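Local coordinates for protein angiotensin-converting enzyme (PDB 6S1Z) that probably removes dipeptides from the C-terminal ends of peptides as a zinc-dependent peptidyl-dipeptidase, and here holds the phosphinic inhibitor fosinoprilat, at residues D337-K342 against G360-Y365; K88-L93 against P372-G377; N116-K121 against D323-A328. All coordinates share one frame; numbering follows the deposited sequence.

Overall arrangement
From the N terminus, the chain leaves helix 82-89 through K88-L93, the first half of contact 2, and then passes N116-K121 at the end of helix 100-118, the first half of contact 3. Contact 3 closes some 200 residues later, when D323-A328 comes back to that helix end. Contact 1 follows in series, as strand 339-342 is covered by helix 349-368, which carries two of the zinc ligands. Contact 2 closes last, at P372-G377, so both other contacts nest inside its loop. Contacts 1 and 3 follow one another along the chain and both reach the fosinoprilat; contact 2, its centre about 19 Å from that of contact 1, ties the N-terminal helices to the chain beyond the zinc-binding helix.

Contact 1. Residues D337-K342 against G360-Y365; sequences DDVRIK and GHIQYY. With ZN (zinc ion), chain D; KS8 (fosinoprilat), chain C.
I362 packs against V339 and I341 where a two-stranded antiparallel hairpin, strand 339-342 paired with 329-332, packs on the zinc-binding helix 349-368 of this gluzincin-type peptidase. Strand and helix segments run nearly antiparallel, at 166°, with axes 8.8 Å apart. The apolar contacts divide I362 between its branches. Its CG2 meets V339 CG2 at 3.4 Å, while CG1 lies 3.5 Å from I341 CG1 and also touches I341 CD1. A chi1 of -63° sets CG1 of I362 beside the backbone N, facing I341, and CG2 anti to it, facing V339. The CD1 methyl reaches the strand backbone, 3.3 Å from R340 O. V339 CG1 makes a looser contact with the CB of Y365, whose hydroxyl is hydrogen-bonded to A330 O on the partner strand.

R340 points away from the helix and grips D338, just before the strand, side-on in a salt bridge, NE and NH2 each taking one carboxylate oxygen, with NH2 to OD2 at 3.1 Å; the NE bond to OD1 is almost straight, at 175°. F333 and W38 add cation-pi contacts to the guanidinium.

The helix gives the zinc ion two of its ligands, H357 and H361, consistent with an HExxH motif, and E385 of helix 381-396 is a further ligand. H361 NE2 lies 1.9 Å from the zinc ion, and fosinoprilat O01 binds the same ion at 2.2 Å.

Contact 2. Residues K88-L93 against P372-G377; sequences KKLAKL and PVEFRG
L90 and E374 bring the two backbones nearest, with their CA atoms 5.6 Å apart, where the chain leaving helix 82-89 meets an irregular turn between helices 349-368 and 381-396. The glutamate side chain supplies much of the interface. Its CG rests 3.5 Å from L90 CB, and the side chain runs obliquely across the leucine, OE1 coming within 3.3 Å of L90 CD2. The bend at chi2 of E374 (104°) swings the carboxylate out of an extended course and over L90.

Of the leucine methyls, CD2 comes nearest the carboxylate, while CD1, also near OE1, meets V373 CG1 at 3.5 Å, the valine side chain lying roughly perpendicular to that of L90. In this largely helical peptidase fold, the contact joins the N-terminal helical region to the loop that follows the zinc-binding helix, and helix 12-42 completes the packing through I22 and Y26 on L90 and E23 on E374.

On the other flank, the K89 and E374 side chains run antiparallel alongside each other, K89 CG standing 4.1 Å from E374 CB. The same CG approaches F375 CE1 obliquely, at 4.3 Å, and T82, R85 and R86 of helix 82-89 also touch the phenylalanine.

Contact 3. Residues N116-K121 against D323-A328; sequences NYAKAK and DLVCHA. With KS8 (fosinoprilat), chain C.
D323 receives two lysines at the outer end of this contact, each in its own way. K119 runs square across it and presents its methylenes, CE lying 3.6 Å from D323 OD2, while its NZ stays 4.2 Å from the same oxygen, beyond salt-bridge range. K121 approaches the other oxygen, its NZ forming a long salt bridge of 3.6 Å with D323 OD1. Bends at chi2 and chi4 (-114° and 50°) curl the K121 chain back toward the aspartate, whereas K119 is extended beyond CG.

Further along, A118 sits against the backbone of the loop. Its CB meets L324 O at 3.3 Å and V325 CG2 at 3.8 Å, the one apolar side-chain pair between the segments. Toward the active site, Y117 OH makes a marginal approach to H327 CD2, oblique to the imidazole. H327 turns its ring edge to fosinoprilat, with CE1 3.4 Å from O16 near the imidazole plane, and A328 O lies 3.3 Å from C04.

Around this shell, backbone hydrogen bonds tie D323 to L44 and V325 to G41, and a disulfide from C326 to C344 fastens the loop. Y486 stacks on H327 and meets the Y117 ring edge-to-face, linking the two aromatic side chains through a third. Contact 3 thus joins the end of helix 100-118 to the loop before strand 329-332, whose H327 and A328 line the inhibitor pocket.

With K121 NZ at long range and K119 NZ beyond salt-bridge range, the charge pairing at D323 is probably modest in strength, while the inner end of the same loop takes direct part in enclosing the ligand.

Contact 1. Residues D337-K342 against G360-Y365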
loop_
_atom_site.group_PDB
_atom_site.type_symbol
_atom_site.label_atom_id
_atom_site.label_comp_id
_atom_site.label_asym_id
_atom_site.label_seq_id
_atom_site.Cartn_x
_atom_site.Cartn_y
_atom_site.Cartn_z
ATOM N N ASP A 337 -4.727 -8.042 -22.290
ATOM C CA ASP A 337 -3.341 -7.586 -22.358
ATOM C C ASP A 337 -3.192 -6.069 -22.300
ATOM O O ASP A 337 -2.110 -5.548 -22.601
ATOM C CB ASP A 337 -2.649 -8.118 -23.621
ATOM C CG ASP A 337 -2.522 -9.630 -23.623
ATOM O OD1 ASP A 337 -2.356 -10.216 -22.533
ATOM O OD2 ASP A 337 -2.587 -10.234 -24.715
ATOM N N ASP A 338 -4.236 -5.340 -21.913
ATOM C CA ASP A 338 -4.156 -3.885 -21.770
ATOM C C ASP A 338 -3.879 -3.583 -20.301
ATOM O O ASP A 338 -4.792 -3.499 -19.479
ATOM C CB ASP A 338 -5.434 -3.212 -22.255
ATOM C CG ASP A 338 -5.333 -1.698 -22.247
ATOM O OD1 ASP A 338 -4.227 -1.176 -21.992
ATOM O OD2 ASP A 338 -6.359 -1.031 -22.495
ATOM N N VAL A 339 -2.599 -3.420 -19.975
ATOM C CA VAL A 339 -2.149 -3.155 -18.613
ATOM C C VAL A 339 -1.345 -1.864 -18.625
ATOM O O VAL A 339 -0.498 -1.664 -19.504
ATOM C CB VAL A 339 -1.311 -4.321 -18.057
ATOM C CG1 VAL A 339 -2.067 -5.633 -18.205
ATOM C CG2 VAL A 339 0.041 -4.396 -18.756
ATOM N N ARG A 340 -1.611 -0.989 -17.657
ATOM C CA ARG A 340 -0.955 0.308 -17.597
ATOM C C ARG A 340 -0.578 0.638 -16.161
ATOM O O ARG A 340 -1.238 0.208 -15.212
ATOM C CB ARG A 340 -1.852 1.422 -18.158
ATOM C CG ARG A 340 -2.269 1.218 -19.603
ATOM C CD ARG A 340 -3.180 2.339 -20.076
ATOM N NE ARG A 340 -4.195 1.862 -21.012
ATOM C CZ ARG A 340 -5.150 2.624 -21.536
ATOM N NH1 ARG A 340 -5.226 3.912 -21.225
ATOM N NH2 ARG A 340 -6.032 2.099 -22.374
ATOM N N ILE A 341 0.496 1.413 -16.018
ATOM C CA ILE A 341 0.957 1.912 -14.728
ATOM C C ILE A 341 1.083 3.425 -14.825
ATOM O O ILE A 341 1.702 3.943 -15.761
ATOM C CB ILE A 341 2.300 1.280 -14.311
ATOM C CG1 ILE A 341 2.065 -0.111 -13.715
ATOM C CG2 ILE A 341 3.038 2.187 -13.325
ATOM C CD1 ILE A 341 3.334 -0.887 -13.423
ATOM N N LYS A 342 0.497 4.128 -13.861
ATOM C CA LYS A 342 0.556 5.586 -13.782
ATOM C C LYS A 342 1.359 5.940 -12.534
ATOM O O LYS A 342 0.824 5.941 -11.421
ATOM C CB LYS A 342 -0.849 6.180 -13.743
ATOM C CG LYS A 342 -0.894 7.695 -13.604
ATOM C CD LYS A 342 -2.320 8.230 -13.704
ATOM C CE LYS A 342 -3.183 7.811 -12.518
ATOM N NZ LYS A 342 -2.709 8.395 -11.233
ATOM N N GLY A 360 3.794 -5.919 -9.604
ATOM C CA GLY A 360 3.094 -7.043 -9.007
ATOM C C GLY A 360 1.599 -6.993 -9.245
ATOM O O GLY A 360 0.949 -8.035 -9.366
ATOM N N HIS A 361 1.031 -5.786 -9.314
ATOM C CA HIS A 361 -0.380 -5.648 -9.651
ATOM C C HIS A 361 -0.622 -5.935 -11.127
ATOM O O HIS A 361 -1.626 -6.562 -11.486
ATOM C CB HIS A 361 -0.868 -4.244 -9.293
ATOM C CG HIS A 361 -0.973 -4.001 -7.822
ATOM N ND1 HIS A 361 -1.769 -4.768 -6.999
ATOM C CD2 HIS A 361 -0.387 -3.079 -7.024
ATOM C CE1 HIS A 361 -1.668 -4.330 -5.757
ATOM N NE2 HIS A 361 -0.834 -3.306 -5.745
ATOM N N ILE A 362 0.284 -5.487 -11.996
ATOM C CA ILE A 362 0.129 -5.728 -13.425
ATOM C C ILE A 362 0.221 -7.219 -13.723
ATOM O O ILE A 362 -0.609 -7.778 -14.451
ATOM C CB ILE A 362 1.180 -4.932 -14.219
ATOM C CG1 ILE A 362 0.978 -3.424 -14.028
ATOM C CG2 ILE A 362 1.128 -5.307 -15.691
ATOM C CD1 ILE A 362 -0.307 -2.872 -14.623
ATOM N N GLN A 363 1.233 -7.886 -13.165
ATOM C CA GLN A 363 1.391 -9.321 -13.378
ATOM C C GLN A 363 0.122 -10.072 -12.999
ATOM O O GLN A 363 -0.351 -10.937 -13.745
ATOM C CB GLN A 363 2.581 -9.841 -12.571
ATOM C CG GLN A 363 2.743 -11.350 -12.622
ATOM C CD GLN A 363 2.901 -11.862 -14.038
ATOM O OE1 GLN A 363 2.186 -12.768 -14.468
ATOM N NE2 GLN A 363 3.842 -11.281 -14.773
ATOM N N TYR A 364 -0.439 -9.754 -11.831
ATOM C CA TYR A 364 -1.638 -10.444 -11.369
ATOM C C TYR A 364 -2.769 -10.334 -12.382
ATOM O O TYR A 364 -3.579 -11.260 -12.513
ATOM C CB TYR A 364 -2.074 -9.870 -10.021
ATOM C CG TYR A 364 -2.621 -10.891 -9.047
ATOM C CD1 TYR A 364 -3.258 -12.042 -9.491
ATOM C CD2 TYR A 364 -2.498 -10.700 -7.677
ATOM C CE1 TYR A 364 -3.758 -12.971 -8.601
ATOM C CE2 TYR A 364 -2.994 -11.624 -6.779
ATOM C CZ TYR A 364 -3.621 -12.758 -7.246
ATOM O OH TYR A 364 -4.119 -13.681 -6.354
ATOM N N TYR A 365 -2.842 -9.215 -13.106
ATOM C CA TYR A 365 -3.848 -9.067 -14.152
ATOM C C TYR A 365 -3.600 -10.050 -15.289
ATOM O O TYR A 365 -4.524 -10.730 -15.752
ATOM C CB TYR A 365 -3.842 -7.633 -14.681
ATOM C CG TYR A 365 -4.046 -6.573 -13.622
ATOM C CD1 TYR A 365 -4.884 -6.794 -12.538
ATOM C CD2 TYR A 365 -3.403 -5.345 -13.712
ATOM C CE1 TYR A 365 -5.074 -5.822 -11.572
ATOM C CE2 TYR A 365 -3.585 -4.370 -12.751
ATOM C CZ TYR A 365 -4.422 -4.613 -11.683
ATOM O OH TYR A 365 -4.606 -3.643 -10.725
HETATM ZN ZN ZN D . -0.871 -2.110 -4.207
HETATM C C04 KS8 C . -2.303 2.165 -5.525
HETATM C C05 KS8 C . -3.690 1.407 -5.352
HETATM C C06 KS8 C . -4.924 2.341 -5.689
HETATM C C07 KS8 C . -5.528 2.041 -7.068
HETATM C C08 KS8 C . -6.772 2.988 -7.400
HETATM C C09 KS8 C . -8.042 2.647 -6.954
HETATM C C10 KS8 C . -9.121 3.470 -7.242
HETATM C C11 KS8 C . -8.928 4.654 -7.986
HETATM C C12 KS8 C . -7.673 4.991 -8.426
HETATM C C13 KS8 C . -6.581 4.162 -8.139
HETATM C C14 KS8 C . 0.474 2.082 -4.428
HETATM C C15 KS8 C . 0.213 2.316 -2.900
HETATM C C18 KS8 C . 2.674 2.407 -2.258
HETATM C C19 KS8 C . 3.397 1.823 -0.992
HETATM C C20 KS8 C . 2.302 1.917 0.122
HETATM C C21 KS8 C . 1.281 2.695 -0.391
HETATM C C22 KS8 C . 1.472 4.163 -0.065
HETATM C C25 KS8 C . 3.837 0.426 -1.177
HETATM C C26 KS8 C . 4.838 0.330 -2.357
HETATM C C27 KS8 C . 6.248 0.825 -2.025
HETATM C C28 KS8 C . 6.809 0.073 -0.835
HETATM C C29 KS8 C . 5.895 0.282 0.380
HETATM C C30 KS8 C . 4.449 -0.157 0.101
HETATM N N17 KS8 C . 1.369 2.462 -1.946
HETATM O O01 KS8 C . -1.275 0.030 -4.173
HETATM O O03 KS8 C . -0.358 0.372 -6.466
HETATM O O16 KS8 C . -0.905 2.382 -2.497
HETATM O O23 KS8 C . 2.438 4.819 -0.579
HETATM O O24 KS8 C . 0.705 4.711 0.682
HETATM P P02 KS8 C . -0.862 1.054 -5.154
#

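Contact 2. Residues K88-L93 against P372-G377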
loop_
_atom_site.group_PDB
_atom_site.type_symbol
_atom_site.label_atom_id
_atom_site.label_comp_id
_atom_site.label_asym_id
_atom_site.label_seq_id
_atom_site.Cartn_x
_atom_site.Cartn_y
_atom_site.Cartn_z
ATOM N N LYS A 88 -23.390 -15.640 -7.491
ATOM C CA LYS A 88 -23.335 -14.721 -6.364
ATOM C C LYS A 88 -22.047 -13.908 -6.311
ATOM O O LYS A 88 -21.984 -12.934 -5.553
ATOM C CB LYS A 88 -23.505 -15.489 -5.044
ATOM C CG LYS A 88 -24.230 -14.701 -3.958
ATOM C CD LYS A 88 -24.768 -15.607 -2.857
ATOM C CE LYS A 88 -23.658 -16.160 -1.979
ATOM N NZ LYS A 88 -24.198 -17.018 -0.887
ATOM N N LYS A 89 -21.028 -14.276 -7.088
ATOM C CA LYS A 89 -19.807 -13.487 -7.176
ATOM C C LYS A 89 -19.897 -12.386 -8.225
ATOM O O LYS A 89 -19.040 -11.495 -8.242
ATOM C CB LYS A 89 -18.609 -14.393 -7.492
ATOM C CG LYS A 89 -17.262 -13.828 -7.066
ATOM C CD LYS A 89 -17.098 -13.877 -5.553
ATOM C CE LYS A 89 -15.778 -13.269 -5.109
ATOM N NZ LYS A 89 -15.668 -13.187 -3.625
ATOM N N LEU A 90 -20.908 -12.427 -9.092
ATOM C CA LEU A 90 -21.134 -11.399 -10.100
ATOM C C LEU A 90 -22.213 -10.403 -9.692
ATOM O O LEU A 90 -22.481 -9.459 -10.440
ATOM C CB LEU A 90 -21.515 -12.054 -11.435
ATOM C CG LEU A 90 -21.748 -11.139 -12.641
ATOM C CD1 LEU A 90 -20.528 -10.272 -12.908
ATOM C CD2 LEU A 90 -22.106 -11.956 -13.874
ATOM N N ALA A 91 -22.825 -10.582 -8.522
ATOM C CA ALA A 91 -23.944 -9.754 -8.098
ATOM C C ALA A 91 -23.599 -8.814 -6.953
ATOM O O ALA A 91 -24.480 -8.082 -6.486
ATOM C CB ALA A 91 -25.128 -10.641 -7.693
ATOM N N LYS A 92 -22.351 -8.806 -6.484
ATOM C CA LYS A 92 -21.966 -7.887 -5.420
ATOM C C LYS A 92 -22.069 -6.454 -5.923
ATOM O O LYS A 92 -21.117 -5.916 -6.497
ATOM C CB LYS A 92 -20.552 -8.186 -4.917
ATOM C CG LYS A 92 -20.443 -9.494 -4.145
ATOM C CD LYS A 92 -19.313 -9.458 -3.124
ATOM C CE LYS A 92 -17.965 -9.190 -3.775
ATOM N NZ LYS A 92 -17.638 -10.195 -4.822
ATOM N N LEU A 93 -23.234 -5.836 -5.712
ATOM C CA LEU A 93 -23.470 -4.480 -6.194
ATOM C C LEU A 93 -22.358 -3.530 -5.768
ATOM O O LEU A 93 -21.883 -2.717 -6.568
ATOM C CB LEU A 93 -24.820 -3.977 -5.678
ATOM C CG LEU A 93 -26.059 -4.676 -6.240
ATOM C CD1 LEU A 93 -27.263 -4.457 -5.338
ATOM C CD2 LEU A 93 -26.353 -4.175 -7.645
ATOM N N PRO A 372 -13.341 -15.372 -16.098
ATOM C CA PRO A 372 -14.521 -14.513 -16.242
ATOM C C PRO A 372 -14.451 -13.325 -15.296
ATOM O O PRO A 372 -13.737 -13.335 -14.290
ATOM C CB PRO A 372 -15.688 -15.442 -15.895
ATOM C CG PRO A 372 -15.088 -16.500 -15.036
ATOM C CD PRO A 372 -13.681 -16.687 -15.525
ATOM N N VAL A 373 -15.232 -12.294 -15.630
ATOM C CA VAL A 373 -15.138 -11.006 -14.942
ATOM C C VAL A 373 -15.140 -11.166 -13.429
ATOM O O VAL A 373 -14.529 -10.363 -12.713
ATOM C CB VAL A 373 -16.281 -10.080 -15.409
ATOM C CG1 VAL A 373 -17.626 -10.597 -14.919
ATOM C CG2 VAL A 373 -16.041 -8.654 -14.931
ATOM N N GLU A 374 -15.818 -12.194 -12.911
ATOM C CA GLU A 374 -15.847 -12.397 -11.467
ATOM C C GLU A 374 -14.466 -12.759 -10.938
ATOM O O GLU A 374 -13.962 -12.129 -10.001
ATOM C CB GLU A 374 -16.847 -13.495 -11.101
ATOM C CG GLU A 374 -18.245 -13.285 -11.642
ATOM C CD GLU A 374 -18.559 -14.172 -12.834
ATOM O OE1 GLU A 374 -19.373 -13.758 -13.684
ATOM O OE2 GLU A 374 -17.995 -15.284 -12.923
ATOM N N PHE A 375 -13.843 -13.779 -11.524
ATOM C CA PHE A 375 -12.576 -14.303 -11.043
ATOM C C PHE A 375 -11.375 -13.561 -11.623
ATOM O O PHE A 375 -10.260 -14.095 -11.606
ATOM C CB PHE A 375 -12.483 -15.798 -11.358
ATOM C CG PHE A 375 -13.714 -16.577 -10.973
ATOM C CD1 PHE A 375 -14.441 -16.245 -9.840
ATOM C CD2 PHE A 375 -14.147 -17.640 -11.750
ATOM C CE1 PHE A 375 -15.571 -16.962 -9.489
ATOM C CE2 PHE A 375 -15.276 -18.358 -11.402
ATOM C CZ PHE A 375 -15.988 -18.018 -10.271
ATOM N N ARG A 376 -11.578 -12.346 -12.131
ATOM C CA ARG A 376 -10.477 -11.519 -12.627
ATOM C C ARG A 376 -9.989 -10.575 -11.526
ATOM O O ARG A 376 -9.980 -9.351 -11.660
ATOM C CB ARG A 376 -10.908 -10.749 -13.870
ATOM C CG ARG A 376 -11.126 -11.630 -15.085
ATOM C CD ARG A 376 -11.273 -10.818 -16.358
ATOM N NE ARG A 376 -10.042 -10.110 -16.696
ATOM C CZ ARG A 376 -9.782 -9.590 -17.890
ATOM N NH1 ARG A 376 -10.663 -9.700 -18.876
ATOM N NH2 ARG A 376 -8.632 -8.963 -18.102
ATOM N N GLY A 377 -9.571 -11.180 -10.421
ATOM C CA GLY A 377 -9.085 -10.424 -9.285
ATOM C C GLY A 377 -8.352 -11.330 -8.324
ATOM O O GLY A 377 -8.517 -12.554 -8.346
#

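Contact 3. Residues N116-K121 against D323-A328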
loop_
_atom_site.group_PDB
_atom_site.type_symbol
_atom_site.label_atom_id
_atom_site.label_comp_id
_atom_site.label_asym_id
_atom_site.label_seq_id
_atom_site.Cartn_x
_atom_site.Cartn_y
_atom_site.Cartn_z
ATOM N N ASN A 116 -9.148 17.165 -4.586
ATOM C CA ASN A 116 -8.487 18.060 -3.645
ATOM C C ASN A 116 -7.116 17.533 -3.241
ATOM O O ASN A 116 -6.224 18.319 -2.903
ATOM C CB ASN A 116 -9.377 18.254 -2.415
ATOM C CG ASN A 116 -8.723 19.102 -1.343
ATOM O OD1 ASN A 116 -8.124 18.580 -0.402
ATOM N ND2 ASN A 116 -8.842 20.418 -1.472
ATOM N N TYR A 117 -6.925 16.212 -3.283
ATOM C CA TYR A 117 -5.664 15.613 -2.859
ATOM C C TYR A 117 -4.578 15.771 -3.918
ATOM O O TYR A 117 -3.431 16.097 -3.589
ATOM C CB TYR A 117 -5.879 14.132 -2.535
ATOM C CG TYR A 117 -4.643 13.400 -2.048
ATOM C CD1 TYR A 117 -3.742 12.839 -2.947
ATOM C CD2 TYR A 117 -4.387 13.257 -0.691
ATOM C CE1 TYR A 117 -2.616 12.167 -2.505
ATOM C CE2 TYR A 117 -3.265 12.584 -0.241
ATOM C CZ TYR A 117 -2.383 12.043 -1.152
ATOM O OH TYR A 117 -1.265 11.373 -0.710
ATOM N N ALA A 118 -4.916 15.547 -5.188
ATOM C CA ALA A 118 -3.921 15.546 -6.253
ATOM C C ALA A 118 -3.615 16.935 -6.796
ATOM O O ALA A 118 -2.530 17.141 -7.349
ATOM C CB ALA A 118 -4.386 14.648 -7.404
ATOM N N LYS A 119 -4.534 17.886 -6.655
ATOM C CA LYS A 119 -4.347 19.229 -7.185
ATOM C C LYS A 119 -3.676 20.175 -6.199
ATOM O O LYS A 119 -3.446 21.338 -6.541
ATOM C CB LYS A 119 -5.696 19.820 -7.610
ATOM C CG LYS A 119 -6.364 19.091 -8.765
ATOM C CD LYS A 119 -7.616 19.820 -9.226
ATOM C CE LYS A 119 -8.207 19.183 -10.472
ATOM N NZ LYS A 119 -9.368 19.956 -10.995
ATOM N N ALA A 120 -3.356 19.713 -4.993
ATOM C CA ALA A 120 -2.813 20.599 -3.974
ATOM C C ALA A 120 -1.461 21.157 -4.403
ATOM O O ALA A 120 -0.598 20.430 -4.904
ATOM C CB ALA A 120 -2.676 19.857 -2.645
ATOM N N LYS A 121 -1.283 22.462 -4.200
ATOM C CA LYS A 121 -0.030 23.145 -4.483
ATOM C C LYS A 121 0.319 24.039 -3.302
ATOM O O LYS A 121 -0.562 24.492 -2.567
ATOM C CB LYS A 121 -0.119 23.973 -5.772
ATOM C CG LYS A 121 -0.398 23.136 -7.012
ATOM C CD LYS A 121 0.773 23.145 -7.980
ATOM C CE LYS A 121 0.670 22.002 -8.981
ATOM N NZ LYS A 121 -0.669 21.937 -9.629
ATOM N N ASP A 323 -3.390 18.561 -14.370
ATOM C CA ASP A 323 -3.597 18.009 -13.040
ATOM C C ASP A 323 -3.834 16.511 -13.168
ATOM O O ASP A 323 -4.668 16.079 -13.971
ATOM C CB ASP A 323 -4.779 18.684 -12.340
ATOM C CG ASP A 323 -4.454 20.091 -11.875
ATOM O OD1 ASP A 323 -3.280 20.349 -11.532
ATOM O OD2 ASP A 323 -5.371 20.939 -11.851
ATOM N N LEU A 324 -3.093 15.725 -12.391
ATOM C CA LEU A 324 -3.239 14.279 -12.411
ATOM C C LEU A 324 -2.966 13.735 -11.017
ATOM O O LEU A 324 -2.483 14.445 -10.131
ATOM C CB LEU A 324 -2.298 13.627 -13.434
ATOM C CG LEU A 324 -0.804 13.605 -13.097
ATOM C CD1 LEU A 324 -0.052 12.728 -14.086
ATOM C CD2 LEU A 324 -0.225 15.010 -13.082
ATOM N N VAL A 325 -3.276 12.454 -10.837
ATOM C CA VAL A 325 -3.053 11.762 -9.574
ATOM C C VAL A 325 -1.696 11.073 -9.677
ATOM O O VAL A 325 -1.584 9.967 -10.206
ATOM C CB VAL A 325 -4.175 10.770 -9.267
ATOM C CG1 VAL A 325 -3.916 10.059 -7.948
ATOM C CG2 VAL A 325 -5.522 11.482 -9.239
ATOM N N CYS A 326 -0.652 11.735 -9.168
ATOM C CA CYS A 326 0.689 11.164 -9.222
ATOM C C CYS A 326 0.825 9.909 -8.372
ATOM O O CYS A 326 1.796 9.165 -8.545
ATOM C CB CYS A 326 1.729 12.188 -8.766
ATOM S SG CYS A 326 2.544 13.093 -10.107
ATOM N N HIS A 327 -0.111 9.664 -7.456
ATOM C CA HIS A 327 -0.034 8.486 -6.602
ATOM C C HIS A 327 0.083 7.236 -7.463
ATOM O O HIS A 327 -0.856 6.881 -8.182
ATOM C CB HIS A 327 -1.254 8.395 -5.686
ATOM C CG HIS A 327 -1.046 7.509 -4.497
ATOM N ND1 HIS A 327 -1.366 6.169 -4.501
ATOM C CD2 HIS A 327 -0.538 7.771 -3.270
ATOM C CE1 HIS A 327 -1.070 5.644 -3.325
ATOM N NE2 HIS A 327 -0.566 6.595 -2.559
ATOM N N ALA A 328 1.239 6.573 -7.399
ATOM C CA ALA A 328 1.498 5.409 -8.235
ATOM C C ALA A 328 0.325 4.439 -8.194
ATOM O O ALA A 328 -0.332 4.275 -7.163
ATOM C CB ALA A 328 2.777 4.708 -7.773
HETATM C C04 KS8 C . -2.303 2.165 -5.525
HETATM C C05 KS8 C . -3.690 1.407 -5.352
HETATM C C06 KS8 C . -4.924 2.341 -5.689
HETATM C C07 KS8 C . -5.528 2.041 -7.068
HETATM C C08 KS8 C . -6.772 2.988 -7.400
HETATM C C09 KS8 C . -8.042 2.647 -6.954
HETATM C C10 KS8 C . -9.121 3.470 -7.242
HETATM C C11 KS8 C . -8.928 4.654 -7.986
HETATM C C12 KS8 C . -7.673 4.991 -8.426
HETATM C C13 KS8 C . -6.581 4.162 -8.139
HETATM C C14 KS8 C . 0.474 2.082 -4.428
HETATM C C15 KS8 C . 0.213 2.316 -2.900
HETATM C C18 KS8 C . 2.674 2.407 -2.258
HETATM C C19 KS8 C . 3.397 1.823 -0.992
HETATM C C20 KS8 C . 2.302 1.917 0.122
HETATM C C21 KS8 C . 1.281 2.695 -0.391
HETATM C C22 KS8 C . 1.472 4.163 -0.065
HETATM C C25 KS8 C . 3.837 0.426 -1.177
HETATM C C26 KS8 C . 4.838 0.330 -2.357
HETATM C C27 KS8 C . 6.248 0.825 -2.025
HETATM C C28 KS8 C . 6.809 0.073 -0.835
HETATM C C29 KS8 C . 5.895 0.282 0.380
HETATM C C30 KS8 C . 4.449 -0.157 0.101
HETATM N N17 KS8 C . 1.369 2.462 -1.946
HETATM O O01 KS8 C . -1.275 0.030 -4.173
HETATM O O03 KS8 C . -0.358 0.372 -6.466
HETATM O O16 KS8 C . -0.905 2.382 -2.497
HETATM O O23 KS8 C . 2.438 4.819 -0.579
HETATM O O24 KS8 C . 0.705 4.711 0.682
HETATM P P02 KS8 C . -0.862 1.054 -5.154
#